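Local coordinates for prolyl oligopeptidase (Galerina marginata, PDB 5N4B), which cleaves peptide bonds on the C-terminal side of prolyl residues and closes peptides into macrocycles in the biosynthesis of the amanitin toxins, at residues 235-240 with 263-268; 273-278 with 286-291; 572-577 with 594-599; 492-497 with 522-527. The protein carries 1 engineered substitution. One frame throughout, in Å; residues are numbered along the deposited sequence.

Contact 1 (235-240 with 263-268); sequences AMMCYH and YGADTS
Met-237 and Tyr-263 mark where strands 236-240 and 263-267 come closest, their CA atoms 6.2 Å apart. The axes run within 33° of parallel but stay 7.3 Å from each other, and no backbone hydrogen bond passes between them; each strand belongs to a different four-stranded sheet, so two neighbouring blades of the beta-propeller meet here through side chains. Met-237 and Tyr-263 share most of the contact. With CG anti to the backbone N (chi1 -179°) and the chain bent at both chi2 and chi3, the Met-237 thioether curls back over the other strand. Met-237 CE lies 3.6 Å from Gly-264 CA and 3.8 Å from Tyr-263 CB, while SD is 4.2 Å from Ala-265 CB. The Tyr-263 ring extends to the start of the other segment, where Ala-235 O stands at its edge, near the ring plane, 3.4 Å from CE2. Ala-235 CB packs 4.1 Å from Tyr-263 CD2. Tyr-253 meets this ring edge-to-face, and Gln-218 OE1 hydrogen-bonds to Tyr-263 N. Across the seam the chemistry is almost wholly apolar, a bent thioether fitted against backbone and methyl groups, which implies that the blades are held here by shape and burial rather than by directed polar bonds.

Contact 2 (273-278 with 286-291); sequences YLYLYQ and NLLWVA
Tyr-277 and Leu-288 face each other in a beta hairpin of one propeller blade, strands 273-278 and 287-291 lying antiparallel at the centre of its four-stranded sheet. The two side chains lie alongside each other, pointing the same way, with Leu-288 CD1 3.7 Å from Tyr-277 CE1. Tyr-275 is set likewise beside Val-290, whose CG2 reaches the ring edge at CD1. Tyr-273 instead crosses Val-290 at a slant, and Val-290 CG1 comes to 3.4 Å from Tyr-273 CD1. All three tyrosines carry CG anti to the carbonyl carbon (chi1 -53° to -67°), which lays the rings of Tyr-275 and Tyr-277 back along their own strand, beside Val-290 and Leu-288. Tyr-277 OH is hydrogen-bonded outside the hairpin to Asp-266 and to the backbone N of Ile-317, tying strand 273-278 to the blade's first strand, 262-267, and to the next blade.

The other face carries Leu-274, Leu-276, Gln-278, Leu-287, Trp-289 and Ala-291. Leu-276 runs beside the indole, Leu-276 CD2 lying 3.9 Å from Trp-289 CE3. Trp-289 NE1 hydrogen-bonds to Asn-309 OD1. Leu-274 pairs with Ala-291, and Leu-276 with Trp-289, each through two nearly straight backbone bonds; at Gln-278 and Leu-287 one of the two, from Gln-278 N to Leu-287 O, is weak at 3.3 Å. Gln-278 stretches its extended chain across to the tryptophan and presents its amide steeply, the two planes 80° apart. Gln-278 NE2 thus stands above one indole face, offset toward the rim and 3.4 Å from Trp-289 CZ2.

Contact 3 (572-577 with 594-599); sequences VAINGA and GTFGAA
Val-572 opens the contact with both of its backbone polar atoms. Its N donates to a water that in turn donates to Thr-595 O, 2.7 Å from the water oxygen, and Val-572 O accepts a straight bond from Gly-597 N at 2.8 Å, the donor tilted 35° from the carbonyl plane. The same oxygen lies at the edge of the Phe-596 ring. At Ala-573 the packing is methyl on methyl, CB 3.9 Å from Ala-598 CB. Ile-574 carries the main side-chain contact. Its N reaches Ala-598 O at 3.0 Å, starting the parallel pairing with Ala-599, while its side chain leans back over Phe-596. CG1 occupies the cramped site between the backbone N and carbonyl carbon (chi1 53°), and from there Ile-574 CD1 sits squarely over the ring, 3.8 Å from the centroid of Phe-596 and 4° off the normal, a CH-pi contact. The opposite face is covered by CG2 of Thr-595, so the ring is held between two methyl groups. Ala-598 N is buried and has no partner in the model. Farther along, Asn-575 ND2 hydrogen-bonds to Val-600 O and Glu-602 OE2, and OD1 to Lys-715 NZ. Strand 572-577 leads into Ala-578, the engineered charge-relay position, placed before helix 579-590 as the nucleophile is at the elbow of alpha/beta hydrolases. That helix links the strands of this beta-alpha-beta crossover and packs on Ile-574, Phe-596 and Ala-599. Helix 548-563 supports Val-572, Ile-574 and Phe-596, helix 705-722 lies against Ala-573 and Ala-598, and strand 492-495 adjoins segment 572-577.

Contact 4 (492-497 with 522-527); sequences AIQYGY and IFAVPS
Ile-493 and Phe-523 pair in the parallel part of the alpha/beta-hydrolase sheet, where strands 492-495 and 522-526, linked through helix 510-519 as a beta-alpha-beta unit, run 24° from parallel. Three bonds, each 2.9 Å, join the backbones: Ile-493 N to Ile-522 O, Ala-524 N to Ile-493 O, and Tyr-495 N to Ala-524 O, the last almost in line with its carbonyl. On one face Phe-523, with CG anti to the backbone N (chi1 -175°), leans over the partner strand. Ile-493 CG2 meets the Phe-523 ring edge in plane, 4.0 Å from CD1, and Tyr-495 CB lies 3.8 Å from Phe-523 CE1. On the other face Ala-492 CB touches Ile-522 CG1 at 3.6 Å, and the extended Gln-494 crosses Pro-526 at about a right angle. Gln-494 NE2 is fixed by Phe-554 O of helix 548-563, which also packs on Pro-526. Strand 473-481 borders the outer side of segment 522-527, and strand 572-577 the far side of 492-495. The Tyr-495 ring leads away from strand 522-526, toward the bound peptide, whose backbone is hydrogen-bonded by its OH. Beyond Val-525 the strands part: Tyr-495 O meets Pro-526 CD, since proline has no N-H to give, and a water donates instead to both Tyr-495 O at 2.8 Å and Pro-526 O at 2.7 Å.

How the contacts relate
The four contacts fall into two pairs on opposite sides of the chain's centre. Contacts 1 and 2, centres 9 Å apart, meet in the blade of strands 262-267 and 273-279, to which contact 1 joins the preceding blade; Gly-264 O takes a probable hydrogen bond from Tyr-277 N at 2.8 Å. Contacts 3 and 4, centres 10 Å apart, are adjacent in the hydrolase sheet, where Gln-494 N lies 2.8 Å from Ala-573 O. Nearest atoms of contacts 2 and 4 are about 18 Å apart. Strand 572-577 of contact 3 runs into Ala-578, the engineered charge-relay residue, and the Tyr-495 side chain of contact 4 is about 8 Å from that of Ala-578.

Contact 1 (235-240 with 263-268)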
loop_
_atom_site.group_PDB
_atom_site.type_symbol
_atom_site.label_atom_id
_atom_site.label_comp_id
_atom_site.label_asym_id
_atom_site.label_seq_id
_atom_site.Cartn_x
_atom_site.Cartn_y
_atom_site.Cartn_z
ATOM N N ALA A 235 5.898 16.266 -14.033
ATOM C CA ALA A 235 4.644 15.570 -14.325
ATOM C C ALA A 235 3.666 16.465 -15.056
ATOM O O ALA A 235 3.614 17.697 -14.868
ATOM C CB ALA A 235 3.981 15.100 -13.040
ATOM N N MET A 236 2.860 15.829 -15.875
ATOM C CA MET A 236 1.825 16.480 -16.663
ATOM C C MET A 236 0.539 15.698 -16.475
ATOM O O MET A 236 0.512 14.474 -16.662
ATOM C CB MET A 236 2.160 16.446 -18.175
ATOM C CG MET A 236 3.414 17.187 -18.542
ATOM S SD MET A 236 4.084 16.686 -20.132
ATOM C CE MET A 236 5.054 15.280 -19.582
ATOM N N MET A 237 -0.547 16.384 -16.167
ATOM C CA MET A 237 -1.864 15.771 -16.261
ATOM C C MET A 237 -2.358 15.944 -17.692
ATOM O O MET A 237 -2.435 17.064 -18.206
ATOM C CB MET A 237 -2.837 16.383 -15.252
ATOM C CG MET A 237 -4.221 15.788 -15.283
ATOM S SD MET A 237 -4.334 14.032 -14.968
ATOM C CE MET A 237 -3.695 13.984 -13.306
ATOM N N CYS A 238 -2.683 14.843 -18.333
ATOM C CA CYS A 238 -2.983 14.806 -19.743
ATOM C C CYS A 238 -4.318 14.135 -19.982
ATOM O O CYS A 238 -4.866 13.449 -19.092
ATOM C CB CYS A 238 -1.917 14.023 -20.508
ATOM S SG CYS A 238 -0.305 14.832 -20.511
ATOM N N TYR A 239 -4.833 14.348 -21.189
ATOM C CA TYR A 239 -6.071 13.740 -21.654
ATOM C C TYR A 239 -5.827 13.004 -22.955
ATOM O O TYR A 239 -5.258 13.574 -23.895
ATOM C CB TYR A 239 -7.156 14.808 -21.832
ATOM C CG TYR A 239 -8.422 14.309 -22.407
ATOM C CD1 TYR A 239 -9.385 13.627 -21.660
ATOM C CD2 TYR A 239 -8.655 14.541 -23.759
ATOM C CE1 TYR A 239 -10.576 13.194 -22.317
ATOM C CE2 TYR A 239 -9.773 14.105 -24.373
ATOM C CZ TYR A 239 -10.712 13.466 -23.677
ATOM O OH TYR A 239 -11.813 13.084 -24.447
ATOM N N HIS A 240 -6.220 11.733 -22.994
ATOM C CA HIS A 240 -6.127 10.882 -24.169
ATOM C C HIS A 240 -7.511 10.603 -24.730
ATOM O O HIS A 240 -8.381 10.098 -24.011
ATOM C CB HIS A 240 -5.474 9.549 -23.807
ATOM C CG HIS A 240 -5.416 8.627 -24.966
ATOM N ND1 HIS A 240 -4.639 8.902 -26.063
ATOM C CD2 HIS A 240 -6.130 7.530 -25.282
ATOM C CE1 HIS A 240 -4.815 7.966 -26.983
ATOM N NE2 HIS A 240 -5.714 7.112 -26.532
ATOM N N TYR A 263 -0.031 15.389 -9.668
ATOM C CA TYR A 263 -1.371 15.783 -10.033
ATOM C C TYR A 263 -2.325 14.590 -9.969
ATOM O O TYR A 263 -1.938 13.443 -10.167
ATOM C CB TYR A 263 -1.434 16.432 -11.434
ATOM C CG TYR A 263 -0.443 17.551 -11.489
ATOM C CD1 TYR A 263 -0.639 18.689 -10.734
ATOM C CD2 TYR A 263 0.765 17.412 -12.174
ATOM C CE1 TYR A 263 0.318 19.671 -10.696
ATOM C CE2 TYR A 263 1.727 18.422 -12.138
ATOM C CZ TYR A 263 1.479 19.530 -11.387
ATOM O OH TYR A 263 2.405 20.526 -11.293
ATOM N N GLY A 264 -3.566 14.883 -9.657
ATOM C CA GLY A 264 -4.652 13.935 -9.804
ATOM C C GLY A 264 -5.873 14.644 -10.356
ATOM O O GLY A 264 -5.914 15.871 -10.429
ATOM N N ALA A 265 -6.871 13.869 -10.750
ATOM C CA ALA A 265 -8.077 14.393 -11.353
ATOM C C ALA A 265 -9.281 13.590 -10.959
ATOM O O ALA A 265 -9.190 12.491 -10.403
ATOM C CB ALA A 265 -7.969 14.430 -12.886
ATOM N N ASP A 266 -10.436 14.215 -11.182
ATOM C CA ASP A 266 -11.729 13.541 -11.053
ATOM C C ASP A 266 -12.711 14.245 -11.984
ATOM O O ASP A 266 -12.516 15.412 -12.343
ATOM C CB ASP A 266 -12.270 13.599 -9.613
ATOM C CG ASP A 266 -11.946 12.348 -8.741
ATOM O OD1 ASP A 266 -12.061 11.201 -9.218
ATOM O OD2 ASP A 266 -11.585 12.540 -7.524
ATOM N N THR A 267 -13.745 13.531 -12.410
ATOM C CA THR A 267 -14.790 14.093 -13.263
ATOM C C THR A 267 -16.156 13.848 -12.628
ATOM O O THR A 267 -16.455 12.739 -12.167
ATOM C CB THR A 267 -14.766 13.518 -14.662
ATOM O OG1 THR A 267 -14.780 12.087 -14.532
ATOM C CG2 THR A 267 -13.506 13.991 -15.411
ATOM N N SER A 268 -16.967 14.890 -12.577
ATOM C CA SER A 268 -18.286 14.747 -11.981
ATOM C C SER A 268 -19.198 13.877 -12.842
ATOM O O SER A 268 -19.116 13.869 -14.076
ATOM C CB SER A 268 -18.915 16.101 -11.709
ATOM O OG SER A 268 -19.255 16.740 -12.928
#

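Contact 2 (273-278 with 286-291)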
loop_
_atom_site.group_PDB
_atom_site.type_symbol
_atom_site.label_atom_id
_atom_site.label_comp_id
_atom_site.label_asym_id
_atom_site.label_seq_id
_atom_site.Cartn_x
_atom_site.Cartn_y
_atom_site.Cartn_z
ATOM N N TYR A 273 -18.194 19.114 -14.332
ATOM C CA TYR A 273 -16.961 19.561 -13.706
ATOM C C TYR A 273 -15.824 18.590 -13.953
ATOM O O TYR A 273 -16.008 17.367 -14.012
ATOM C CB TYR A 273 -17.145 19.715 -12.194
ATOM C CG TYR A 273 -18.060 20.809 -11.777
ATOM C CD1 TYR A 273 -17.782 22.124 -12.092
ATOM C CD2 TYR A 273 -19.167 20.523 -11.005
ATOM C CE1 TYR A 273 -18.592 23.138 -11.657
ATOM C CE2 TYR A 273 -20.027 21.534 -10.578
ATOM C CZ TYR A 273 -19.722 22.848 -10.930
ATOM O OH TYR A 273 -20.558 23.848 -10.469
ATOM N N LEU A 274 -14.658 19.179 -14.103
ATOM C CA LEU A 274 -13.366 18.514 -14.043
ATOM C C LEU A 274 -12.622 19.076 -12.841
ATOM O O LEU A 274 -12.465 20.294 -12.702
ATOM C CB LEU A 274 -12.580 18.796 -15.324
ATOM C CG LEU A 274 -11.117 18.360 -15.373
ATOM C CD1 LEU A 274 -11.017 16.894 -15.292
ATOM C CD2 LEU A 274 -10.491 18.891 -16.670
ATOM N N TYR A 275 -12.089 18.199 -12.021
ATOM C CA TYR A 275 -11.354 18.586 -10.844
ATOM C C TYR A 275 -9.887 18.249 -10.988
ATOM O O TYR A 275 -9.530 17.168 -11.492
ATOM C CB TYR A 275 -11.911 17.838 -9.654
ATOM C CG TYR A 275 -13.399 17.976 -9.423
ATOM C CD1 TYR A 275 -13.962 19.146 -8.889
ATOM C CD2 TYR A 275 -14.282 16.943 -9.720
ATOM C CE1 TYR A 275 -15.307 19.256 -8.665
ATOM C CE2 TYR A 275 -15.648 17.073 -9.465
ATOM C CZ TYR A 275 -16.134 18.239 -8.940
ATOM O OH TYR A 275 -17.485 18.311 -8.703
ATOM N N LEU A 276 -9.024 19.172 -10.525
ATOM C CA LEU A 276 -7.581 18.965 -10.502
ATOM C C LEU A 276 -7.077 19.061 -9.087
ATOM O O LEU A 276 -7.333 20.055 -8.395
ATOM C CB LEU A 276 -6.882 20.026 -11.338
ATOM C CG LEU A 276 -5.339 19.963 -11.391
ATOM C CD1 LEU A 276 -4.849 18.830 -12.229
ATOM C CD2 LEU A 276 -4.767 21.302 -11.897
ATOM N N TYR A 277 -6.366 18.033 -8.672
ATOM C CA TYR A 277 -5.683 18.003 -7.397
ATOM C C TYR A 277 -4.187 18.180 -7.651
ATOM O O TYR A 277 -3.642 17.692 -8.654
ATOM C CB TYR A 277 -5.853 16.660 -6.704
ATOM C CG TYR A 277 -7.284 16.177 -6.532
ATOM C CD1 TYR A 277 -8.177 16.819 -5.730
ATOM C CD2 TYR A 277 -7.690 15.019 -7.131
ATOM C CE1 TYR A 277 -9.460 16.353 -5.589
ATOM C CE2 TYR A 277 -8.978 14.546 -6.981
ATOM C CZ TYR A 277 -9.851 15.211 -6.190
ATOM O OH TYR A 277 -11.136 14.697 -5.994
ATOM N N GLN A 278 -3.518 18.911 -6.771
ATOM C CA GLN A 278 -2.063 19.052 -6.791
ATOM C C GLN A 278 -1.461 18.709 -5.441
ATOM O O GLN A 278 -1.986 19.104 -4.392
ATOM C CB GLN A 278 -1.615 20.456 -7.159
ATOM C CG GLN A 278 -2.340 20.998 -8.408
ATOM C CD GLN A 278 -1.823 22.317 -8.899
ATOM O OE1 GLN A 278 -0.610 22.589 -8.885
ATOM N NE2 GLN A 278 -2.747 23.155 -9.330
ATOM N N ASN A 286 -3.436 19.082 -0.224
ATOM C CA ASN A 286 -3.554 19.276 -1.633
ATOM C C ASN A 286 -4.317 20.506 -2.064
ATOM O O ASN A 286 -5.136 20.995 -1.416
ATOM C CB ASN A 286 -4.136 18.011 -2.338
ATOM C CG ASN A 286 -5.602 17.725 -2.032
ATOM O OD1 ASN A 286 -6.505 18.026 -2.781
ATOM N ND2 ASN A 286 -5.786 17.152 -0.974
ATOM N N LEU A 287 -3.994 20.957 -3.255
ATOM C CA LEU A 287 -4.781 21.976 -3.906
ATOM C C LEU A 287 -5.965 21.326 -4.622
ATOM O O LEU A 287 -5.985 20.121 -4.917
ATOM C CB LEU A 287 -3.946 22.768 -4.939
ATOM C CG LEU A 287 -2.631 23.323 -4.406
ATOM C CD1 LEU A 287 -1.966 24.185 -5.462
ATOM C CD2 LEU A 287 -2.777 24.080 -3.141
ATOM N N LEU A 288 -6.970 22.126 -4.904
ATOM C CA LEU A 288 -8.164 21.661 -5.594
ATOM C C LEU A 288 -8.672 22.791 -6.474
ATOM O O LEU A 288 -9.091 23.845 -5.975
ATOM C CB LEU A 288 -9.248 21.230 -4.596
ATOM C CG LEU A 288 -10.651 20.993 -5.188
ATOM C CD1 LEU A 288 -10.609 19.823 -6.068
ATOM C CD2 LEU A 288 -11.684 20.853 -4.084
ATOM N N TRP A 289 -8.590 22.579 -7.786
ATOM C CA TRP A 289 -9.089 23.531 -8.769
ATOM C C TRP A 289 -10.228 22.876 -9.536
ATOM O O TRP A 289 -10.286 21.629 -9.672
ATOM C CB TRP A 289 -8.000 24.011 -9.739
ATOM C CG TRP A 289 -6.841 24.768 -9.131
ATOM C CD1 TRP A 289 -6.674 25.162 -7.844
ATOM C CD2 TRP A 289 -5.688 25.208 -9.844
ATOM N NE1 TRP A 289 -5.466 25.818 -7.706
ATOM C CE2 TRP A 289 -4.855 25.872 -8.926
ATOM C CE3 TRP A 289 -5.286 25.089 -11.176
ATOM C CZ2 TRP A 289 -3.645 26.431 -9.296
ATOM C CZ3 TRP A 289 -4.053 25.630 -11.551
ATOM C CH2 TRP A 289 -3.277 26.320 -10.608
ATOM N N VAL A 290 -11.160 23.695 -10.022
ATOM C CA VAL A 290 -12.380 23.211 -10.645
ATOM C C VAL A 290 -12.568 23.889 -11.979
ATOM O O VAL A 290 -12.580 25.117 -12.046
ATOM C CB VAL A 290 -13.608 23.497 -9.757
ATOM C CG1 VAL A 290 -14.887 22.954 -10.430
ATOM C CG2 VAL A 290 -13.434 22.901 -8.367
ATOM N N ALA A 291 -12.793 23.114 -13.014
ATOM C CA ALA A 291 -13.116 23.613 -14.343
ATOM C C ALA A 291 -14.523 23.188 -14.716
ATOM O O ALA A 291 -14.956 22.063 -14.422
ATOM C CB ALA A 291 -12.170 23.098 -15.422
#

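Contact 3 (572-577 with 594-599)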
loop_
_atom_site.group_PDB
_atom_site.type_symbol
_atom_site.label_atom_id
_atom_site.label_comp_id
_atom_site.label_asym_id
_atom_site.label_seq_id
_atom_site.Cartn_x
_atom_site.Cartn_y
_atom_site.Cartn_z
ATOM N N VAL A 572 10.076 -11.998 20.893
ATOM C CA VAL A 572 9.365 -11.052 20.021
ATOM C C VAL A 572 10.229 -10.797 18.794
ATOM O O VAL A 572 11.352 -10.308 18.909
ATOM C CB VAL A 572 9.044 -9.726 20.716
ATOM C CG1 VAL A 572 8.263 -8.847 19.762
ATOM C CG2 VAL A 572 8.267 -9.927 22.035
ATOM N N ALA A 573 9.717 -11.126 17.628
ATOM C CA ALA A 573 10.340 -10.850 16.348
ATOM C C ALA A 573 9.606 -9.692 15.709
ATOM O O ALA A 573 8.401 -9.533 15.925
ATOM C CB ALA A 573 10.259 -12.045 15.416
ATOM N N ILE A 574 10.312 -8.885 14.944
ATOM C CA ILE A 574 9.700 -7.729 14.296
ATOM C C ILE A 574 9.875 -7.785 12.792
ATOM O O ILE A 574 10.881 -8.292 12.272
ATOM C CB ILE A 574 10.184 -6.375 14.860
ATOM C CG1 ILE A 574 11.692 -6.268 14.848
ATOM C CG2 ILE A 574 9.621 -6.145 16.278
ATOM C CD1 ILE A 574 12.239 -4.878 15.286
ATOM N N ASN A 575 8.884 -7.223 12.090
ATOM C CA ASN A 575 8.830 -7.245 10.638
ATOM C C ASN A 575 8.099 -6.002 10.154
ATOM O O ASN A 575 7.169 -5.519 10.816
ATOM C CB ASN A 575 8.098 -8.533 10.207
ATOM C CG ASN A 575 7.900 -8.692 8.708
ATOM O OD1 ASN A 575 6.783 -9.018 8.282
ATOM N ND2 ASN A 575 8.931 -8.514 7.913
ATOM N N GLY A 576 8.545 -5.480 9.004
ATOM C CA GLY A 576 7.902 -4.338 8.361
ATOM C C GLY A 576 8.603 -4.078 7.049
ATOM O O GLY A 576 9.703 -4.584 6.809
ATOM N N ALA A 577 7.907 -3.350 6.183
ATOM C CA ALA A 577 8.394 -3.069 4.845
ATOM C C ALA A 577 8.344 -1.577 4.548
ATOM O O ALA A 577 7.428 -0.869 4.963
ATOM C CB ALA A 577 7.560 -3.816 3.784
ATOM N N GLY A 594 18.464 -7.405 23.687
ATOM C CA GLY A 594 17.561 -8.489 24.019
ATOM C C GLY A 594 16.090 -8.151 23.944
ATOM O O GLY A 594 15.252 -8.997 24.263
ATOM N N THR A 595 15.730 -6.949 23.518
ATOM C CA THR A 595 14.313 -6.623 23.361
ATOM C C THR A 595 13.677 -7.481 22.279
ATOM O O THR A 595 12.506 -7.865 22.397
ATOM C CB THR A 595 14.151 -5.148 22.982
ATOM O OG1 THR A 595 14.615 -4.304 24.025
ATOM C CG2 THR A 595 12.698 -4.749 22.734
ATOM N N PHE A 596 14.415 -7.762 21.212
ATOM C CA PHE A 596 13.896 -8.527 20.094
ATOM C C PHE A 596 14.705 -9.789 19.920
ATOM O O PHE A 596 15.907 -9.796 20.162
ATOM C CB PHE A 596 14.021 -7.698 18.827
ATOM C CG PHE A 596 13.348 -6.366 18.910
ATOM C CD1 PHE A 596 11.975 -6.301 19.003
ATOM C CD2 PHE A 596 14.051 -5.190 18.904
ATOM C CE1 PHE A 596 11.318 -5.089 19.103
ATOM C CE2 PHE A 596 13.400 -3.947 18.988
ATOM C CZ PHE A 596 12.030 -3.916 19.080
ATOM N N GLY A 597 14.031 -10.843 19.473
ATOM C CA GLY A 597 14.670 -12.116 19.177
ATOM C C GLY A 597 14.982 -12.314 17.713
ATOM O O GLY A 597 15.778 -13.192 17.380
ATOM N N ALA A 598 14.370 -11.527 16.826
ATOM C CA ALA A 598 14.635 -11.626 15.402
ATOM C C ALA A 598 14.094 -10.377 14.738
ATOM O O ALA A 598 13.162 -9.745 15.240
ATOM C CB ALA A 598 13.994 -12.836 14.741
ATOM N N ALA A 599 14.656 -10.061 13.575
ATOM C CA ALA A 599 14.260 -8.864 12.857
ATOM C C ALA A 599 14.311 -9.099 11.360
ATOM O O ALA A 599 15.311 -9.604 10.842
ATOM C CB ALA A 599 15.173 -7.690 13.234
HETATM O O HOH W 1 11.852 -10.449 22.628
#

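Contact 4 (492-497 with 522-527)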
loop_
_atom_site.group_PDB
_atom_site.type_symbol
_atom_site.label_atom_id
_atom_site.label_comp_id
_atom_site.label_asym_id
_atom_site.label_seq_id
_atom_site.Cartn_x
_atom_site.Cartn_y
_atom_site.Cartn_z
ATOM N N ALA A 492 6.109 -14.118 19.545
ATOM C CA ALA A 492 5.292 -13.090 18.930
ATOM C C ALA A 492 5.972 -12.581 17.675
ATOM O O ALA A 492 7.194 -12.419 17.660
ATOM C CB ALA A 492 5.055 -11.911 19.902
ATOM N N ILE A 493 5.199 -12.381 16.615
ATOM C CA ILE A 493 5.634 -11.588 15.480
ATOM C C ILE A 493 4.900 -10.273 15.548
ATOM O O ILE A 493 3.659 -10.239 15.561
ATOM C CB ILE A 493 5.462 -12.283 14.142
ATOM C CG1 ILE A 493 6.623 -13.279 14.002
ATOM C CG2 ILE A 493 5.510 -11.272 13.044
ATOM C CD1 ILE A 493 6.642 -14.419 14.876
ATOM N N GLN A 494 5.671 -9.198 15.634
ATOM C CA GLN A 494 5.161 -7.844 15.800
ATOM C C GLN A 494 5.433 -7.073 14.519
ATOM O O GLN A 494 6.591 -6.941 14.094
ATOM C CB GLN A 494 5.812 -7.172 17.007
ATOM C CG GLN A 494 5.373 -5.774 17.271
ATOM C CD GLN A 494 6.018 -5.176 18.468
ATOM O OE1 GLN A 494 5.939 -5.752 19.548
ATOM N NE2 GLN A 494 6.703 -4.053 18.309
ATOM N N TYR A 495 4.369 -6.569 13.916
ATOM C CA TYR A 495 4.422 -5.972 12.593
ATOM C C TYR A 495 4.109 -4.501 12.690
ATOM O O TYR A 495 3.237 -4.102 13.461
ATOM C CB TYR A 495 3.363 -6.643 11.701
ATOM C CG TYR A 495 3.367 -6.201 10.270
ATOM C CD1 TYR A 495 4.458 -6.452 9.458
ATOM C CD2 TYR A 495 2.306 -5.529 9.736
ATOM C CE1 TYR A 495 4.500 -6.018 8.129
ATOM C CE2 TYR A 495 2.327 -5.095 8.409
ATOM C CZ TYR A 495 3.433 -5.344 7.615
ATOM O OH TYR A 495 3.469 -4.925 6.289
ATOM N N GLY A 496 4.785 -3.689 11.904
ATOM C CA GLY A 496 4.492 -2.271 11.887
ATOM C C GLY A 496 4.870 -1.601 10.583
ATOM O O GLY A 496 5.636 -2.125 9.773
ATOM N N TYR A 497 4.322 -0.398 10.424
ATOM C CA TYR A 497 4.664 0.483 9.313
ATOM C C TYR A 497 5.111 1.811 9.905
ATOM O O TYR A 497 6.311 2.102 9.890
ATOM C CB TYR A 497 3.497 0.629 8.330
ATOM C CG TYR A 497 3.835 1.450 7.131
ATOM C CD1 TYR A 497 4.648 0.935 6.107
ATOM C CD2 TYR A 497 3.345 2.748 6.978
ATOM C CE1 TYR A 497 4.933 1.700 4.985
ATOM C CE2 TYR A 497 3.635 3.492 5.873
ATOM C CZ TYR A 497 4.430 2.973 4.875
ATOM O OH TYR A 497 4.703 3.715 3.735
ATOM N N ILE A 522 1.894 -15.699 18.536
ATOM C CA ILE A 522 0.896 -14.640 18.432
ATOM C C ILE A 522 1.391 -13.602 17.417
ATOM O O ILE A 522 2.593 -13.509 17.128
ATOM C CB ILE A 522 0.591 -14.004 19.791
ATOM C CG1 ILE A 522 1.756 -13.164 20.303
ATOM C CG2 ILE A 522 0.163 -15.056 20.812
ATOM C CD1 ILE A 522 1.491 -12.451 21.601
ATOM N N PHE A 523 0.440 -12.852 16.825
ATOM C CA PHE A 523 0.732 -11.764 15.894
ATOM C C PHE A 523 0.241 -10.473 16.533
ATOM O O PHE A 523 -0.897 -10.383 16.973
ATOM C CB PHE A 523 -0.010 -12.004 14.588
ATOM C CG PHE A 523 0.264 -11.058 13.477
ATOM C CD1 PHE A 523 1.545 -10.904 12.994
ATOM C CD2 PHE A 523 -0.777 -10.400 12.870
ATOM C CE1 PHE A 523 1.815 -10.059 11.927
ATOM C CE2 PHE A 523 -0.497 -9.523 11.812
ATOM C CZ PHE A 523 0.773 -9.362 11.366
ATOM N N ALA A 524 1.100 -9.469 16.572
ATOM C CA ALA A 524 0.835 -8.225 17.269
ATOM C C ALA A 524 0.978 -7.068 16.301
ATOM O O ALA A 524 1.991 -6.959 15.608
ATOM C CB ALA A 524 1.803 -8.049 18.433
ATOM N N VAL A 525 0.005 -6.157 16.314
ATOM C CA VAL A 525 -0.024 -5.015 15.386
ATOM C C VAL A 525 -0.311 -3.746 16.164
ATOM O O VAL A 525 -1.485 -3.386 16.361
ATOM C CB VAL A 525 -1.068 -5.207 14.284
ATOM C CG1 VAL A 525 -0.979 -4.095 13.258
ATOM C CG2 VAL A 525 -0.892 -6.565 13.585
ATOM N N PRO A 526 0.708 -3.089 16.703
ATOM C CA PRO A 526 0.491 -1.861 17.479
ATOM C C PRO A 526 0.208 -0.688 16.560
ATOM O O PRO A 526 0.873 -0.475 15.540
ATOM C CB PRO A 526 1.807 -1.675 18.232
ATOM C CG PRO A 526 2.831 -2.334 17.353
ATOM C CD PRO A 526 2.121 -3.503 16.725
ATOM N N SER A 527 -0.760 0.138 16.961
ATOM C CA SER A 527 -1.177 1.295 16.184
ATOM C C SER A 527 -0.305 2.503 16.540
ATOM O O SER A 527 -0.781 3.519 17.030
ATOM C CB SER A 527 -2.643 1.611 16.453
ATOM O OG SER A 527 -3.476 0.456 16.291
HETATM O O HOH W 2 1.401 -2.010 13.371
#